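Endoglucanase (Komagataeibacter sucrofermentans, PDB 6VC5) probably hydrolyses internal beta-1,4-glucosidic linkages in cellulose and related beta-D-glucans, as a member of glycoside hydrolase family 8. Local coordinates at residues W193-D198 with V260-G265; Y134-P139 with V150-S155; G20-T25 with E34-G39; A51-W56 with A110-D115; Y38-S43 with L98-A103. One frame throughout, in Å; residues are numbered along the deposited sequence.

Contact 1 of 5, residues W193-D198 with V260-G265; sequences WKLPPD and VDLTNG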
# COMPACT_ATOMS: atom_id res chain seq x y z
N TRP A 193 8.76 21.19 0.82
CA TRP A 193 7.67 20.68 1.64
C TRP A 193 8.09 19.51 2.52
O TRP A 193 7.27 19.03 3.32
CB TRP A 193 6.50 20.24 0.75
CG TRP A 193 6.02 21.33 -0.13
CD1 TRP A 193 6.15 21.41 -1.49
CD2 TRP A 193 5.34 22.51 0.28
NE1 TRP A 193 5.56 22.58 -1.95
CE2 TRP A 193 5.06 23.27 -0.88
CE3 TRP A 193 4.91 23.00 1.53
CZ2 TRP A 193 4.39 24.50 -0.83
CZ3 TRP A 193 4.24 24.23 1.57
CH2 TRP A 193 3.99 24.96 0.40
N LYS A 194 9.33 19.04 2.39
CA LYS A 194 9.86 17.96 3.22
C LYS A 194 8.98 16.71 3.11
O LYS A 194 8.50 16.16 4.10
CB LYS A 194 10.05 18.40 4.67
CG LYS A 194 10.91 19.63 4.83
CD LYS A 194 10.54 20.43 6.07
CE LYS A 194 11.41 20.04 7.24
NZ LYS A 194 11.92 21.24 7.97
N LEU A 195 8.79 16.26 1.85
CA LEU A 195 7.90 15.15 1.54
C LEU A 195 8.71 13.90 1.20
O LEU A 195 9.82 13.98 0.66
CB LEU A 195 7.04 15.50 0.32
CG LEU A 195 5.99 16.60 0.56
CD1 LEU A 195 5.50 17.18 -0.75
CD2 LEU A 195 4.80 16.07 1.38
N PRO A 196 8.15 12.72 1.46
CA PRO A 196 8.80 11.49 1.02
C PRO A 196 8.66 11.31 -0.47
O PRO A 196 7.64 11.73 -1.06
CB PRO A 196 8.04 10.40 1.79
CG PRO A 196 6.64 10.98 1.92
CD PRO A 196 6.84 12.47 2.10
N PRO A 197 9.63 10.71 -1.14
CA PRO A 197 9.49 10.44 -2.57
C PRO A 197 8.72 9.15 -2.81
O PRO A 197 8.61 8.28 -1.93
CB PRO A 197 10.95 10.27 -3.02
CG PRO A 197 11.60 9.63 -1.83
CD PRO A 197 10.91 10.20 -0.60
N ASP A 198 8.21 9.02 -4.04
CA ASP A 198 7.69 7.73 -4.49
C ASP A 198 8.76 6.64 -4.35
O ASP A 198 8.45 5.51 -3.92
CB ASP A 198 7.26 7.81 -5.96
CG ASP A 198 6.05 8.72 -6.19
OD1 ASP A 198 5.14 8.83 -5.33
OD2 ASP A 198 6.00 9.32 -7.31
N VAL A 260 4.09 16.53 -7.10
CA VAL A 260 5.00 17.64 -6.83
C VAL A 260 6.43 17.15 -7.03
O VAL A 260 6.82 16.12 -6.46
CB VAL A 260 4.84 18.19 -5.41
CG1 VAL A 260 5.84 19.32 -5.16
CG2 VAL A 260 3.42 18.66 -5.18
N ASP A 261 7.22 17.90 -7.81
CA ASP A 261 8.62 17.57 -8.04
C ASP A 261 9.42 18.01 -6.82
O ASP A 261 9.35 19.17 -6.40
CB ASP A 261 9.11 18.30 -9.30
CG ASP A 261 10.53 17.93 -9.71
OD1 ASP A 261 10.73 17.48 -10.87
OD2 ASP A 261 11.45 18.10 -8.90
N LEU A 262 10.17 17.07 -6.24
CA LEU A 262 10.89 17.32 -5.00
C LEU A 262 12.24 18.00 -5.20
O LEU A 262 12.92 18.30 -4.21
CB LEU A 262 11.06 16.01 -4.24
CG LEU A 262 9.73 15.30 -3.95
CD1 LEU A 262 10.03 14.00 -3.21
CD2 LEU A 262 8.81 16.18 -3.13
N THR A 263 12.65 18.25 -6.44
CA THR A 263 13.88 18.96 -6.71
C THR A 263 13.68 20.42 -7.07
O THR A 263 14.61 21.22 -6.90
CB THR A 263 14.68 18.27 -7.82
OG1 THR A 263 14.06 18.52 -9.09
CG2 THR A 263 14.75 16.77 -7.56
N ASN A 264 12.48 20.81 -7.55
CA ASN A 264 12.26 22.21 -7.88
C ASN A 264 10.91 22.76 -7.44
O ASN A 264 10.63 23.94 -7.69
CB ASN A 264 12.47 22.48 -9.39
CG ASN A 264 11.56 21.64 -10.26
OD1 ASN A 264 10.52 21.15 -9.83
ND2 ASN A 264 11.94 21.49 -11.52
N GLY A 265 10.06 21.96 -6.81
CA GLY A 265 8.78 22.45 -6.37
C GLY A 265 7.69 22.54 -7.42
O GLY A 265 6.57 22.93 -7.08
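Leu262 turns both methyl branches onto the loop 193-198, and most of the apolar contact runs through it. CD1 meets Pro197, 3.7 Å from Pro197 CA. The other branch, CD2, lies 3.9 Å from Leu195 CB, where the two leucine side chains cross at about a right angle. Farther along, Val260, in one of its two conformers, brings CG1 obliquely to 4.2 Å from Trp193 CD1. No hydrogen bond links the segments; the polar order lies within 260-265. Asp261 OD2 accepts the backbone N of Thr263 at 2.7 Å, nearly along its C-O axis, and also takes Thr263 OG1 and the backbone N of Asn264. This Asx turn accompanies the bend after Leu262, where Gly265 N also bonds to Asp261 O at 2.9 Å. Leu195 and Val260 also touch Phe247 of helix 238-251, whose ring meets Trp193 edge-to-face. Strand 218-219 pairs with strand 260-261 and sets Phe219 against Leu195 and Leu262, while Leu262 further reaches Ile211 of strand 209-211.

Contact 2 of 5, residues Y134-P139 with V150-S155; sequences YTVLLP and VTLNLS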
# COMPACT_ATOMS: atom_id res chain seq x y z
N TYR A 134 20.24 -0.18 9.39
CA TYR A 134 18.83 -0.51 9.27
C TYR A 134 18.63 -1.94 8.79
O TYR A 134 19.50 -2.56 8.18
CB TYR A 134 18.15 0.39 8.23
CG TYR A 134 18.41 1.86 8.37
CD1 TYR A 134 17.94 2.56 9.48
CD2 TYR A 134 19.10 2.56 7.39
CE1 TYR A 134 18.17 3.91 9.60
CE2 TYR A 134 19.34 3.91 7.51
CZ TYR A 134 18.87 4.58 8.61
OH TYR A 134 19.10 5.94 8.74
N THR A 135 17.42 -2.45 9.05
CA THR A 135 16.85 -3.56 8.31
C THR A 135 15.73 -2.96 7.47
O THR A 135 14.81 -2.35 8.03
CB THR A 135 16.29 -4.61 9.26
OG1 THR A 135 17.35 -5.14 10.07
CG2 THR A 135 15.66 -5.74 8.46
N VAL A 136 15.83 -3.10 6.15
CA VAL A 136 14.90 -2.44 5.23
C VAL A 136 13.98 -3.47 4.61
O VAL A 136 14.27 -4.67 4.54
CB VAL A 136 15.60 -1.61 4.14
CG1 VAL A 136 16.57 -0.61 4.75
CG2 VAL A 136 16.28 -2.51 3.13
N LEU A 137 12.83 -2.98 4.14
CA LEU A 137 11.85 -3.77 3.40
C LEU A 137 12.01 -3.48 1.91
O LEU A 137 11.75 -2.36 1.46
CB LEU A 137 10.46 -3.37 3.87
CG LEU A 137 9.31 -4.23 3.36
CD1 LEU A 137 9.35 -5.59 4.04
CD2 LEU A 137 7.98 -3.53 3.63
N LEU A 138 12.42 -4.51 1.13
CA LEU A 138 12.61 -4.36 -0.31
C LEU A 138 11.25 -4.34 -1.03
O LEU A 138 10.32 -5.03 -0.62
CB LEU A 138 13.42 -5.52 -0.85
CG LEU A 138 14.80 -5.72 -0.22
CD1 LEU A 138 15.45 -7.00 -0.73
CD2 LEU A 138 15.65 -4.50 -0.56
N PRO A 139 11.13 -3.56 -2.11
CA PRO A 139 9.84 -3.50 -2.83
C PRO A 139 9.57 -4.70 -3.70
O PRO A 139 8.43 -4.86 -4.15
CB PRO A 139 9.97 -2.24 -3.72
CG PRO A 139 11.27 -1.61 -3.37
CD PRO A 139 12.10 -2.56 -2.59
N VAL A 150 20.32 0.45 -2.82
CA VAL A 150 19.01 -0.17 -2.66
C VAL A 150 17.96 0.88 -2.96
O VAL A 150 18.11 2.05 -2.58
CB VAL A 150 18.81 -0.81 -1.27
CG1 VAL A 150 18.79 0.25 -0.17
CG2 VAL A 150 17.54 -1.64 -1.25
N THR A 151 16.91 0.49 -3.69
CA THR A 151 15.75 1.34 -3.93
C THR A 151 14.61 0.88 -3.04
O THR A 151 14.27 -0.31 -3.01
CB THR A 151 15.31 1.23 -5.39
OG1 THR A 151 16.38 1.66 -6.25
CG2 THR A 151 14.04 2.10 -5.64
N LEU A 152 14.02 1.81 -2.30
CA LEU A 152 12.88 1.50 -1.46
C LEU A 152 11.67 2.29 -1.92
O LEU A 152 11.79 3.42 -2.41
CB LEU A 152 13.17 1.85 0.02
CG LEU A 152 14.43 1.25 0.65
CD1 LEU A 152 14.56 1.71 2.11
CD2 LEU A 152 14.38 -0.27 0.57
N ASN A 153 10.50 1.70 -1.77
CA ASN A 153 9.25 2.41 -1.94
C ASN A 153 8.64 2.53 -0.55
O ASN A 153 8.21 1.53 0.03
CB ASN A 153 8.33 1.67 -2.91
CG ASN A 153 7.16 2.49 -3.33
OD1 ASN A 153 6.51 3.12 -2.49
ND2 ASN A 153 6.88 2.52 -4.62
N LEU A 154 8.64 3.75 0.00
CA LEU A 154 8.19 3.92 1.39
C LEU A 154 6.71 3.60 1.54
O LEU A 154 6.27 3.18 2.61
CB LEU A 154 8.53 5.33 1.87
CG LEU A 154 10.03 5.66 1.89
CD1 LEU A 154 10.26 7.11 2.29
CD2 LEU A 154 10.77 4.70 2.82
N SER A 155 5.92 3.77 0.47
CA SER A 155 4.51 3.42 0.52
C SER A 155 4.27 1.92 0.57
O SER A 155 3.13 1.50 0.77
CB SER A 155 3.76 4.00 -0.69
OG SER A 155 3.99 3.24 -1.87
O HOH W 1 10.24 -0.69 -0.04
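Leu138 and Pro139 pass Leu152 and Asn153 with CA atoms 6.0 Å apart in both pairs, yet the touching parts run 65° apart and no direct hydrogen bond joins them. A single water does that work: it donates to Leu137 O at 2.7 Å and accepts from Asn153 N at 3.0 Å. Beside it the Pro139 ring lies against the backbone of 151-153, its CD 3.2 Å from Thr151 O, a buried carbonyl oxygen with no polar partner in the model. Leu152 sets both methyls against Val136. CD1 packs on Val136 CB and CG1, whereas CD2 touches Val136 CG2 at 3.9 Å and also reaches Leu137 O. The closest carbon pair is Leu138 CD2 with Val150 CG2, 3.5 Å, tighter than ordinary van der Waals contact. Val150 gets there with CG1 lodged between its N and carbonyl carbon (chi1 66°), which turns CG2 to the leucine. Beyond Leu152, Asn153 OD1 and Ser155 OG are hydrogen-bonded, with the hydroxyl above the amide's carbonyl plane, and Asn153 ND2 donates to Asp222. Ile184 of helix 172-187 and Ile202 of strand 200-203 add to the apolar layer. The arrangement is a beta hairpin, 128-131 with 134-137, set across the edge strand 149-152 of a three-stranded antiparallel sheet.

Contact 3 of 5, residues G20-T25 with E34-G39; sequences GRIIDT and EGQGYG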
# COMPACT_ATOMS: atom_id res chain seq x y z
N GLY A 20 -13.44 -14.00 -9.35
CA GLY A 20 -12.55 -13.54 -8.31
C GLY A 20 -11.56 -12.48 -8.73
O GLY A 20 -10.82 -11.99 -7.87
N ARG A 21 -11.52 -12.12 -10.02
CA ARG A 21 -10.57 -11.12 -10.48
C ARG A 21 -11.05 -9.71 -10.15
O ARG A 21 -12.23 -9.39 -10.26
CB ARG A 21 -10.37 -11.22 -11.99
CG ARG A 21 -9.53 -12.40 -12.39
CD ARG A 21 -9.26 -12.40 -13.87
NE ARG A 21 -8.39 -11.29 -14.25
CZ ARG A 21 -8.05 -11.01 -15.50
NH1 ARG A 21 -8.50 -11.76 -16.50
NH2 ARG A 21 -7.27 -9.96 -15.75
N ILE A 22 -10.11 -8.87 -9.74
CA ILE A 22 -10.33 -7.43 -9.63
C ILE A 22 -9.68 -6.82 -10.86
O ILE A 22 -8.50 -7.07 -11.12
CB ILE A 22 -9.68 -6.88 -8.35
CG1 ILE A 22 -10.28 -7.56 -7.12
CG2 ILE A 22 -9.85 -5.36 -8.27
CD1 ILE A 22 -11.78 -7.47 -7.04
N ILE A 23 -10.44 -6.05 -11.64
CA ILE A 23 -9.96 -5.50 -12.90
C ILE A 23 -10.37 -4.04 -13.01
O ILE A 23 -11.56 -3.72 -12.87
CB ILE A 23 -10.49 -6.29 -14.12
CG1 ILE A 23 -10.13 -7.78 -14.02
CG2 ILE A 23 -9.90 -5.74 -15.40
CD1 ILE A 23 -10.84 -8.66 -15.07
N ASP A 24 -9.40 -3.17 -13.26
CA ASP A 24 -9.66 -1.77 -13.56
C ASP A 24 -10.24 -1.66 -14.96
O ASP A 24 -9.64 -2.13 -15.92
CB ASP A 24 -8.32 -1.03 -13.49
CG ASP A 24 -8.41 0.44 -13.89
OD1 ASP A 24 -9.49 0.93 -14.25
OD2 ASP A 24 -7.34 1.09 -13.79
N THR A 25 -11.40 -1.01 -15.07
CA THR A 25 -12.07 -0.91 -16.36
C THR A 25 -11.23 -0.14 -17.38
O THR A 25 -11.39 -0.36 -18.59
CB THR A 25 -13.44 -0.25 -16.18
OG1 THR A 25 -13.31 0.95 -15.40
CG2 THR A 25 -14.39 -1.19 -15.44
N GLU A 34 -1.62 -6.32 -6.00
CA GLU A 34 -2.13 -5.23 -5.18
C GLU A 34 -3.65 -5.13 -5.32
O GLU A 34 -4.36 -4.93 -4.33
CB GLU A 34 -1.46 -3.92 -5.61
CG GLU A 34 -1.93 -2.67 -4.87
CD GLU A 34 -1.26 -1.40 -5.39
OE1 GLU A 34 -0.47 -1.48 -6.36
OE2 GLU A 34 -1.53 -0.31 -4.83
N GLY A 35 -4.17 -5.32 -6.53
CA GLY A 35 -5.61 -5.25 -6.74
C GLY A 35 -6.36 -6.40 -6.09
O GLY A 35 -7.44 -6.20 -5.53
N GLN A 36 -5.83 -7.62 -6.19
CA GLN A 36 -6.47 -8.72 -5.48
C GLN A 36 -6.42 -8.47 -3.98
O GLN A 36 -7.39 -8.73 -3.24
CB GLN A 36 -5.77 -10.04 -5.83
CG GLN A 36 -5.80 -10.43 -7.31
CD GLN A 36 -7.20 -10.56 -7.86
OE1 GLN A 36 -7.58 -9.85 -8.79
NE2 GLN A 36 -7.99 -11.46 -7.28
N GLY A 37 -5.30 -7.89 -3.51
CA GLY A 37 -5.18 -7.56 -2.11
C GLY A 37 -6.21 -6.55 -1.65
O GLY A 37 -6.78 -6.69 -0.57
N TYR A 38 -6.46 -5.52 -2.47
CA TYR A 38 -7.51 -4.56 -2.14
C TYR A 38 -8.88 -5.23 -2.10
O TYR A 38 -9.68 -4.97 -1.20
CB TYR A 38 -7.53 -3.39 -3.13
CG TYR A 38 -6.36 -2.44 -3.02
CD1 TYR A 38 -5.80 -2.12 -1.79
CD2 TYR A 38 -5.83 -1.86 -4.16
CE1 TYR A 38 -4.73 -1.24 -1.70
CE2 TYR A 38 -4.77 -0.98 -4.08
CZ TYR A 38 -4.22 -0.69 -2.86
OH TYR A 38 -3.14 0.19 -2.80
N GLY A 39 -9.17 -6.07 -3.09
CA GLY A 39 -10.45 -6.76 -3.10
C GLY A 39 -10.65 -7.61 -1.86
O GLY A 39 -11.72 -7.61 -1.25
O HOH W 2 -6.33 -7.36 -9.52
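Gln36 OE1 receives Ile22 N at 2.9 Å in a nearly straight bond (172° at the hydrogen). The other end of the same amide gives Gln36 NE2 to Gly20 O at 2.9 Å, again almost linear, and this acceptor lies in the plane of the amide. With both ends held by one strip of backbone, rotation of the group is fixed, much as if it were a peptide of a neighbouring strand. In Gln36 CG is anti to the carbonyl carbon and the chain then bends at chi2 (-59°), folding the amide toward the loop. A water lies between Gln36 OE1 and Ile22 O, 2.7 Å from the latter. Ile22 slides past the glutamine in the opposite direction and rests on the flank formed by Gly35 and Gly39: its CG1 is 3.5 Å from Gly35 O and 4.1 Å from Gly39 CA. Arg21 turns away from the helix and forms a salt bridge with Asp77, while Ile23 CD1 covers one face of its guanidinium group. Along the helix, Tyr38 OH donates to the anti lone pair of Glu34 OE2 at 2.6 Å. The contact is a loop between helix 4-15 and strand 30-32 laid on helix 33-46, where a side-chain amide bridges backbone N-H and C=O groups, in a fold of the six-hairpin glycosidase clan.

Contact 4 of 5, residues A51-W56 with A110-D115; sequences AFEVIW and ADYIQD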
# COMPACT_ATOMS: atom_id res chain seq x y z
N ALA A 51 -17.56 -12.96 -1.65
CA ALA A 51 -16.60 -12.30 -2.52
C ALA A 51 -15.17 -12.61 -2.09
O ALA A 51 -14.33 -12.95 -2.93
CB ALA A 51 -16.84 -10.79 -2.54
N PHE A 52 -14.88 -12.50 -0.78
CA PHE A 52 -13.53 -12.74 -0.29
C PHE A 52 -13.03 -14.10 -0.76
O PHE A 52 -11.91 -14.22 -1.27
CB PHE A 52 -13.49 -12.68 1.24
CG PHE A 52 -12.11 -12.91 1.81
CD1 PHE A 52 -11.28 -11.83 2.08
CD2 PHE A 52 -11.61 -14.20 1.98
CE1 PHE A 52 -10.00 -12.02 2.57
CE2 PHE A 52 -10.31 -14.39 2.44
CZ PHE A 52 -9.51 -13.31 2.74
N GLU A 53 -13.87 -15.13 -0.59
CA GLU A 53 -13.46 -16.51 -0.86
C GLU A 53 -12.97 -16.67 -2.30
O GLU A 53 -11.92 -17.27 -2.54
CB GLU A 53 -14.65 -17.45 -0.58
CG GLU A 53 -14.27 -18.88 -0.19
CD GLU A 53 -15.20 -19.47 0.86
OE1 GLU A 53 -14.92 -20.59 1.37
OE2 GLU A 53 -16.21 -18.82 1.20
N VAL A 54 -13.72 -16.13 -3.27
CA VAL A 54 -13.33 -16.29 -4.67
C VAL A 54 -12.15 -15.39 -5.05
O VAL A 54 -11.33 -15.77 -5.89
CB VAL A 54 -14.53 -16.13 -5.64
CG1 VAL A 54 -15.58 -17.23 -5.38
CG2 VAL A 54 -15.13 -14.75 -5.57
N ILE A 55 -12.04 -14.19 -4.47
CA ILE A 55 -10.89 -13.33 -4.77
C ILE A 55 -9.60 -13.98 -4.29
O ILE A 55 -8.59 -14.01 -5.01
CB ILE A 55 -11.09 -11.93 -4.17
CG1 ILE A 55 -12.35 -11.27 -4.73
CG2 ILE A 55 -9.84 -11.07 -4.46
CD1 ILE A 55 -12.82 -10.09 -3.88
N TRP A 56 -9.61 -14.55 -3.09
CA TRP A 56 -8.44 -15.26 -2.58
C TRP A 56 -8.12 -16.51 -3.39
O TRP A 56 -6.96 -16.74 -3.75
CB TRP A 56 -8.62 -15.56 -1.09
CG TRP A 56 -7.61 -16.53 -0.52
CD1 TRP A 56 -7.89 -17.63 0.25
CD2 TRP A 56 -6.17 -16.47 -0.62
NE1 TRP A 56 -6.73 -18.26 0.61
CE2 TRP A 56 -5.67 -17.59 0.08
CE3 TRP A 56 -5.27 -15.62 -1.27
CZ2 TRP A 56 -4.30 -17.85 0.17
CZ3 TRP A 56 -3.90 -15.89 -1.17
CH2 TRP A 56 -3.44 -17.00 -0.45
N ALA A 110 -8.98 -20.87 10.69
CA ALA A 110 -7.57 -21.05 11.02
C ALA A 110 -6.71 -21.19 9.77
O ALA A 110 -5.52 -20.83 9.79
CB ALA A 110 -7.39 -22.26 11.94
N ASP A 111 -7.28 -21.70 8.68
CA ASP A 111 -6.52 -21.83 7.44
C ASP A 111 -6.13 -20.46 6.87
O ASP A 111 -5.05 -20.31 6.31
CB ASP A 111 -7.30 -22.66 6.42
CG ASP A 111 -8.67 -22.09 6.12
OD1 ASP A 111 -9.47 -21.92 7.07
OD2 ASP A 111 -8.94 -21.80 4.94
N TYR A 112 -7.01 -19.46 7.00
CA TYR A 112 -6.67 -18.13 6.52
C TYR A 112 -5.55 -17.52 7.37
O TYR A 112 -4.68 -16.82 6.84
CB TYR A 112 -7.90 -17.22 6.52
CG TYR A 112 -8.97 -17.51 5.47
CD1 TYR A 112 -8.67 -18.24 4.33
CD2 TYR A 112 -10.27 -17.03 5.63
CE1 TYR A 112 -9.66 -18.49 3.36
CE2 TYR A 112 -11.25 -17.27 4.68
CZ TYR A 112 -10.93 -18.00 3.55
OH TYR A 112 -11.91 -18.24 2.60
N ILE A 113 -5.55 -17.80 8.67
CA ILE A 113 -4.46 -17.32 9.53
C ILE A 113 -3.15 -17.97 9.12
O ILE A 113 -2.11 -17.31 9.03
CB ILE A 113 -4.79 -17.57 11.01
CG1 ILE A 113 -6.10 -16.86 11.38
CG2 ILE A 113 -3.64 -17.12 11.89
CD1 ILE A 113 -6.03 -15.36 11.26
N GLN A 114 -3.16 -19.28 8.86
CA GLN A 114 -1.95 -19.95 8.41
C GLN A 114 -1.47 -19.38 7.08
O GLN A 114 -0.26 -19.21 6.87
CB GLN A 114 -2.16 -21.45 8.26
CG GLN A 114 -0.84 -22.18 8.00
CD GLN A 114 0.23 -21.81 9.03
OE1 GLN A 114 0.03 -21.97 10.24
NE2 GLN A 114 1.36 -21.30 8.55
N ASP A 115 -2.40 -19.12 6.16
CA ASP A 115 -2.03 -18.51 4.88
C ASP A 115 -1.32 -17.18 5.09
O ASP A 115 -0.30 -16.89 4.45
CB ASP A 115 -3.28 -18.29 4.01
CG ASP A 115 -3.95 -19.58 3.56
OD1 ASP A 115 -3.25 -20.61 3.43
OD2 ASP A 115 -5.18 -19.56 3.30
O HOH W 3 -11.08 -19.09 -0.21
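Phe52 and Trp56, one turn apart on helix 49-62, meet the ring of Tyr112 on helix 110-126, and this aromatic cluster is the dense part of the contact. Phe52 CE2 stands over one face of the tyrosine, toward its rim, 3.8 Å from Tyr112 CE2, with the two ring planes at 58°. On the CE1 side, Trp56 CD1 comes within 3.7 Å of Tyr112 CE1, and indole and phenol planes are almost perpendicular. From the same indole, Trp56 NE1 gives a weak, bent hydrogen bond to OD2 of the partly exposed Asp115 at 3.4 Å. Both residues of helix 49-62 place CG anti to the backbone N (chi1 -179° in Phe52), which extends their rings toward the tyrosine and helps span the axes of segments 51-56 and 110-115, 13.6 Å apart. Met40, Leu100 and Ala103 lie around these rings. The partly exposed flank is looser. There Glu53 CG passes Tyr112 OH at 3.7 Å, with the carboxylate steeply inclined to the ring, and a water sits 3.1 Å from Tyr112 OH while donating to Glu53 O. Arg109 makes a cation-pi contact with Tyr112 and a long, weak ion pair with Glu53. Cohesion between the helices is therefore chiefly aromatic; the polar links, a water, a weak indole bond and a long ion pair, are few and weak.

Contact 5 of 5, residues Y38-S43 with L98-A103; sequences YGMLFS and LALAWA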
# COMPACT_ATOMS: atom_id res chain seq x y z
N TYR A 38 -6.46 -5.52 -2.47
CA TYR A 38 -7.51 -4.56 -2.14
C TYR A 38 -8.88 -5.23 -2.10
O TYR A 38 -9.68 -4.97 -1.20
CB TYR A 38 -7.53 -3.39 -3.13
CG TYR A 38 -6.36 -2.44 -3.02
CD1 TYR A 38 -5.80 -2.12 -1.79
CD2 TYR A 38 -5.83 -1.86 -4.16
CE1 TYR A 38 -4.73 -1.24 -1.70
CE2 TYR A 38 -4.77 -0.98 -4.08
CZ TYR A 38 -4.22 -0.69 -2.86
OH TYR A 38 -3.14 0.19 -2.80
N GLY A 39 -9.17 -6.07 -3.09
CA GLY A 39 -10.45 -6.76 -3.10
C GLY A 39 -10.65 -7.61 -1.86
O GLY A 39 -11.72 -7.61 -1.25
N MET A 40 -9.59 -8.33 -1.47
CA MET A 40 -9.65 -9.16 -0.26
C MET A 40 -9.79 -8.30 0.99
O MET A 40 -10.59 -8.59 1.89
CB MET A 40 -8.39 -10.02 -0.21
CG MET A 40 -8.38 -11.12 -1.27
SD MET A 40 -6.74 -11.93 -1.34
CE MET A 40 -6.67 -12.76 0.29
N LEU A 41 -9.01 -7.21 1.07
CA LEU A 41 -9.08 -6.36 2.26
C LEU A 41 -10.44 -5.70 2.40
O LEU A 41 -11.01 -5.63 3.51
CB LEU A 41 -7.97 -5.31 2.21
CG LEU A 41 -7.73 -4.51 3.49
CD1 LEU A 41 -7.00 -5.38 4.50
CD2 LEU A 41 -6.93 -3.24 3.20
N PHE A 42 -10.97 -5.15 1.30
CA PHE A 42 -12.25 -4.44 1.36
C PHE A 42 -13.40 -5.40 1.66
O PHE A 42 -14.31 -5.06 2.43
CB PHE A 42 -12.53 -3.70 0.05
CG PHE A 42 -11.46 -2.70 -0.36
CD1 PHE A 42 -10.52 -2.22 0.53
CD2 PHE A 42 -11.43 -2.25 -1.67
CE1 PHE A 42 -9.55 -1.29 0.12
CE2 PHE A 42 -10.47 -1.33 -2.09
CZ PHE A 42 -9.52 -0.87 -1.18
N SER A 43 -13.40 -6.59 1.04
CA SER A 43 -14.45 -7.57 1.29
C SER A 43 -14.38 -8.11 2.71
O SER A 43 -15.42 -8.35 3.33
CB SER A 43 -14.43 -8.68 0.24
OG SER A 43 -13.24 -9.43 0.28
N LEU A 98 -2.53 -9.16 5.22
CA LEU A 98 -3.40 -8.47 6.19
C LEU A 98 -4.86 -8.88 6.01
O LEU A 98 -5.56 -9.16 6.99
CB LEU A 98 -3.25 -6.96 6.06
CG LEU A 98 -4.16 -6.12 6.96
CD1 LEU A 98 -3.89 -6.39 8.42
CD2 LEU A 98 -3.92 -4.66 6.64
N ALA A 99 -5.31 -8.97 4.75
CA ALA A 99 -6.69 -9.37 4.49
C ALA A 99 -6.98 -10.78 4.99
O ALA A 99 -8.05 -11.06 5.54
CB ALA A 99 -6.97 -9.27 2.99
N LEU A 100 -6.04 -11.71 4.77
CA LEU A 100 -6.20 -13.07 5.27
C LEU A 100 -6.24 -13.11 6.80
O LEU A 100 -7.01 -13.89 7.38
CB LEU A 100 -5.06 -13.96 4.75
CG LEU A 100 -5.27 -14.37 3.30
CD1 LEU A 100 -3.96 -14.78 2.67
CD2 LEU A 100 -6.29 -15.49 3.20
N ALA A 101 -5.41 -12.30 7.45
CA ALA A 101 -5.45 -12.22 8.91
C ALA A 101 -6.82 -11.72 9.38
O ALA A 101 -7.41 -12.28 10.30
CB ALA A 101 -4.35 -11.29 9.41
N TRP A 102 -7.33 -10.66 8.75
CA TRP A 102 -8.64 -10.16 9.15
C TRP A 102 -9.75 -11.17 8.88
O TRP A 102 -10.62 -11.38 9.73
CB TRP A 102 -8.94 -8.89 8.37
CG TRP A 102 -8.23 -7.70 8.85
CD1 TRP A 102 -7.34 -7.63 9.89
CD2 TRP A 102 -8.39 -6.37 8.36
NE1 TRP A 102 -6.91 -6.32 10.05
CE2 TRP A 102 -7.54 -5.54 9.12
CE3 TRP A 102 -9.16 -5.80 7.34
CZ2 TRP A 102 -7.45 -4.16 8.89
CZ3 TRP A 102 -9.06 -4.43 7.11
CH2 TRP A 102 -8.21 -3.63 7.89
N ALA A 103 -9.73 -11.80 7.71
CA ALA A 103 -10.75 -12.79 7.37
C ALA A 103 -10.68 -13.99 8.30
O ALA A 103 -11.71 -14.54 8.71
CB ALA A 103 -10.56 -13.24 5.92
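Leu41 lies obliquely over the Trp102 ring, with CD1 above the face of the indole. That methyl is 3.9 Å from the centroid of the six-membered ring and 29° off its normal, a CH-pi contact, and it comes within 3.5 Å of Trp102 CZ3. The placement follows from the leucine's extended first torsion, CG anti to N at chi1 -169°. Leu98 CD1 covers the same indole face, and Leu98 CD2 lies 3.8 Å from Leu41 CD1, closing an aliphatic pair against the tryptophan. Between the helices Ala99 carries the nearest approach: its CA is 4.4 Å from Leu41 CA, while its CB faces both Leu41 N and Met40 CB, 3.6 Å from the latter. This small residue allows the axes of segments 38-43 and 98-103 to lie only 8.4 Å apart, running in the same general direction at 27°. Parallel helices, each followed by another helix, are in keeping with the alpha/alpha barrel of family 8 enzymes. On the other side of Ala99, Met40 bends at its thioether (chi3 66°) and brings CE to Leu100 CG at 3.7 Å, the two side chains angled across one another. Leu100 in turn rests on Ile119 of helix 110-126, Met40 on Ile55 of helix 49-62, and the Trp102 ring meets that of Phe320.

From the N terminus, contact 3 closes a short loop that brings the segment after helix 4-15 back onto helix 33-46. Contact 5 starts on that same helix, sharing Tyr38 and Gly39 with contact 3, and ends on helix 90-106. Contact 4 crosses it, its segments alternating with those of contact 5, and joins the next helices, 49-62 and 110-126; the centres of contacts 4 and 5 are 8 Å apart and Phe52 packs on Met40, Ser43 and Ala103. Contact 2 then follows in series as a compact loop between strands, and contact 1 as a wider one tying 193-198 to strand 260-261. Contacts 1 and 2 touch through Pro196 and Leu154, across the chain's centre from contacts 3 and 5.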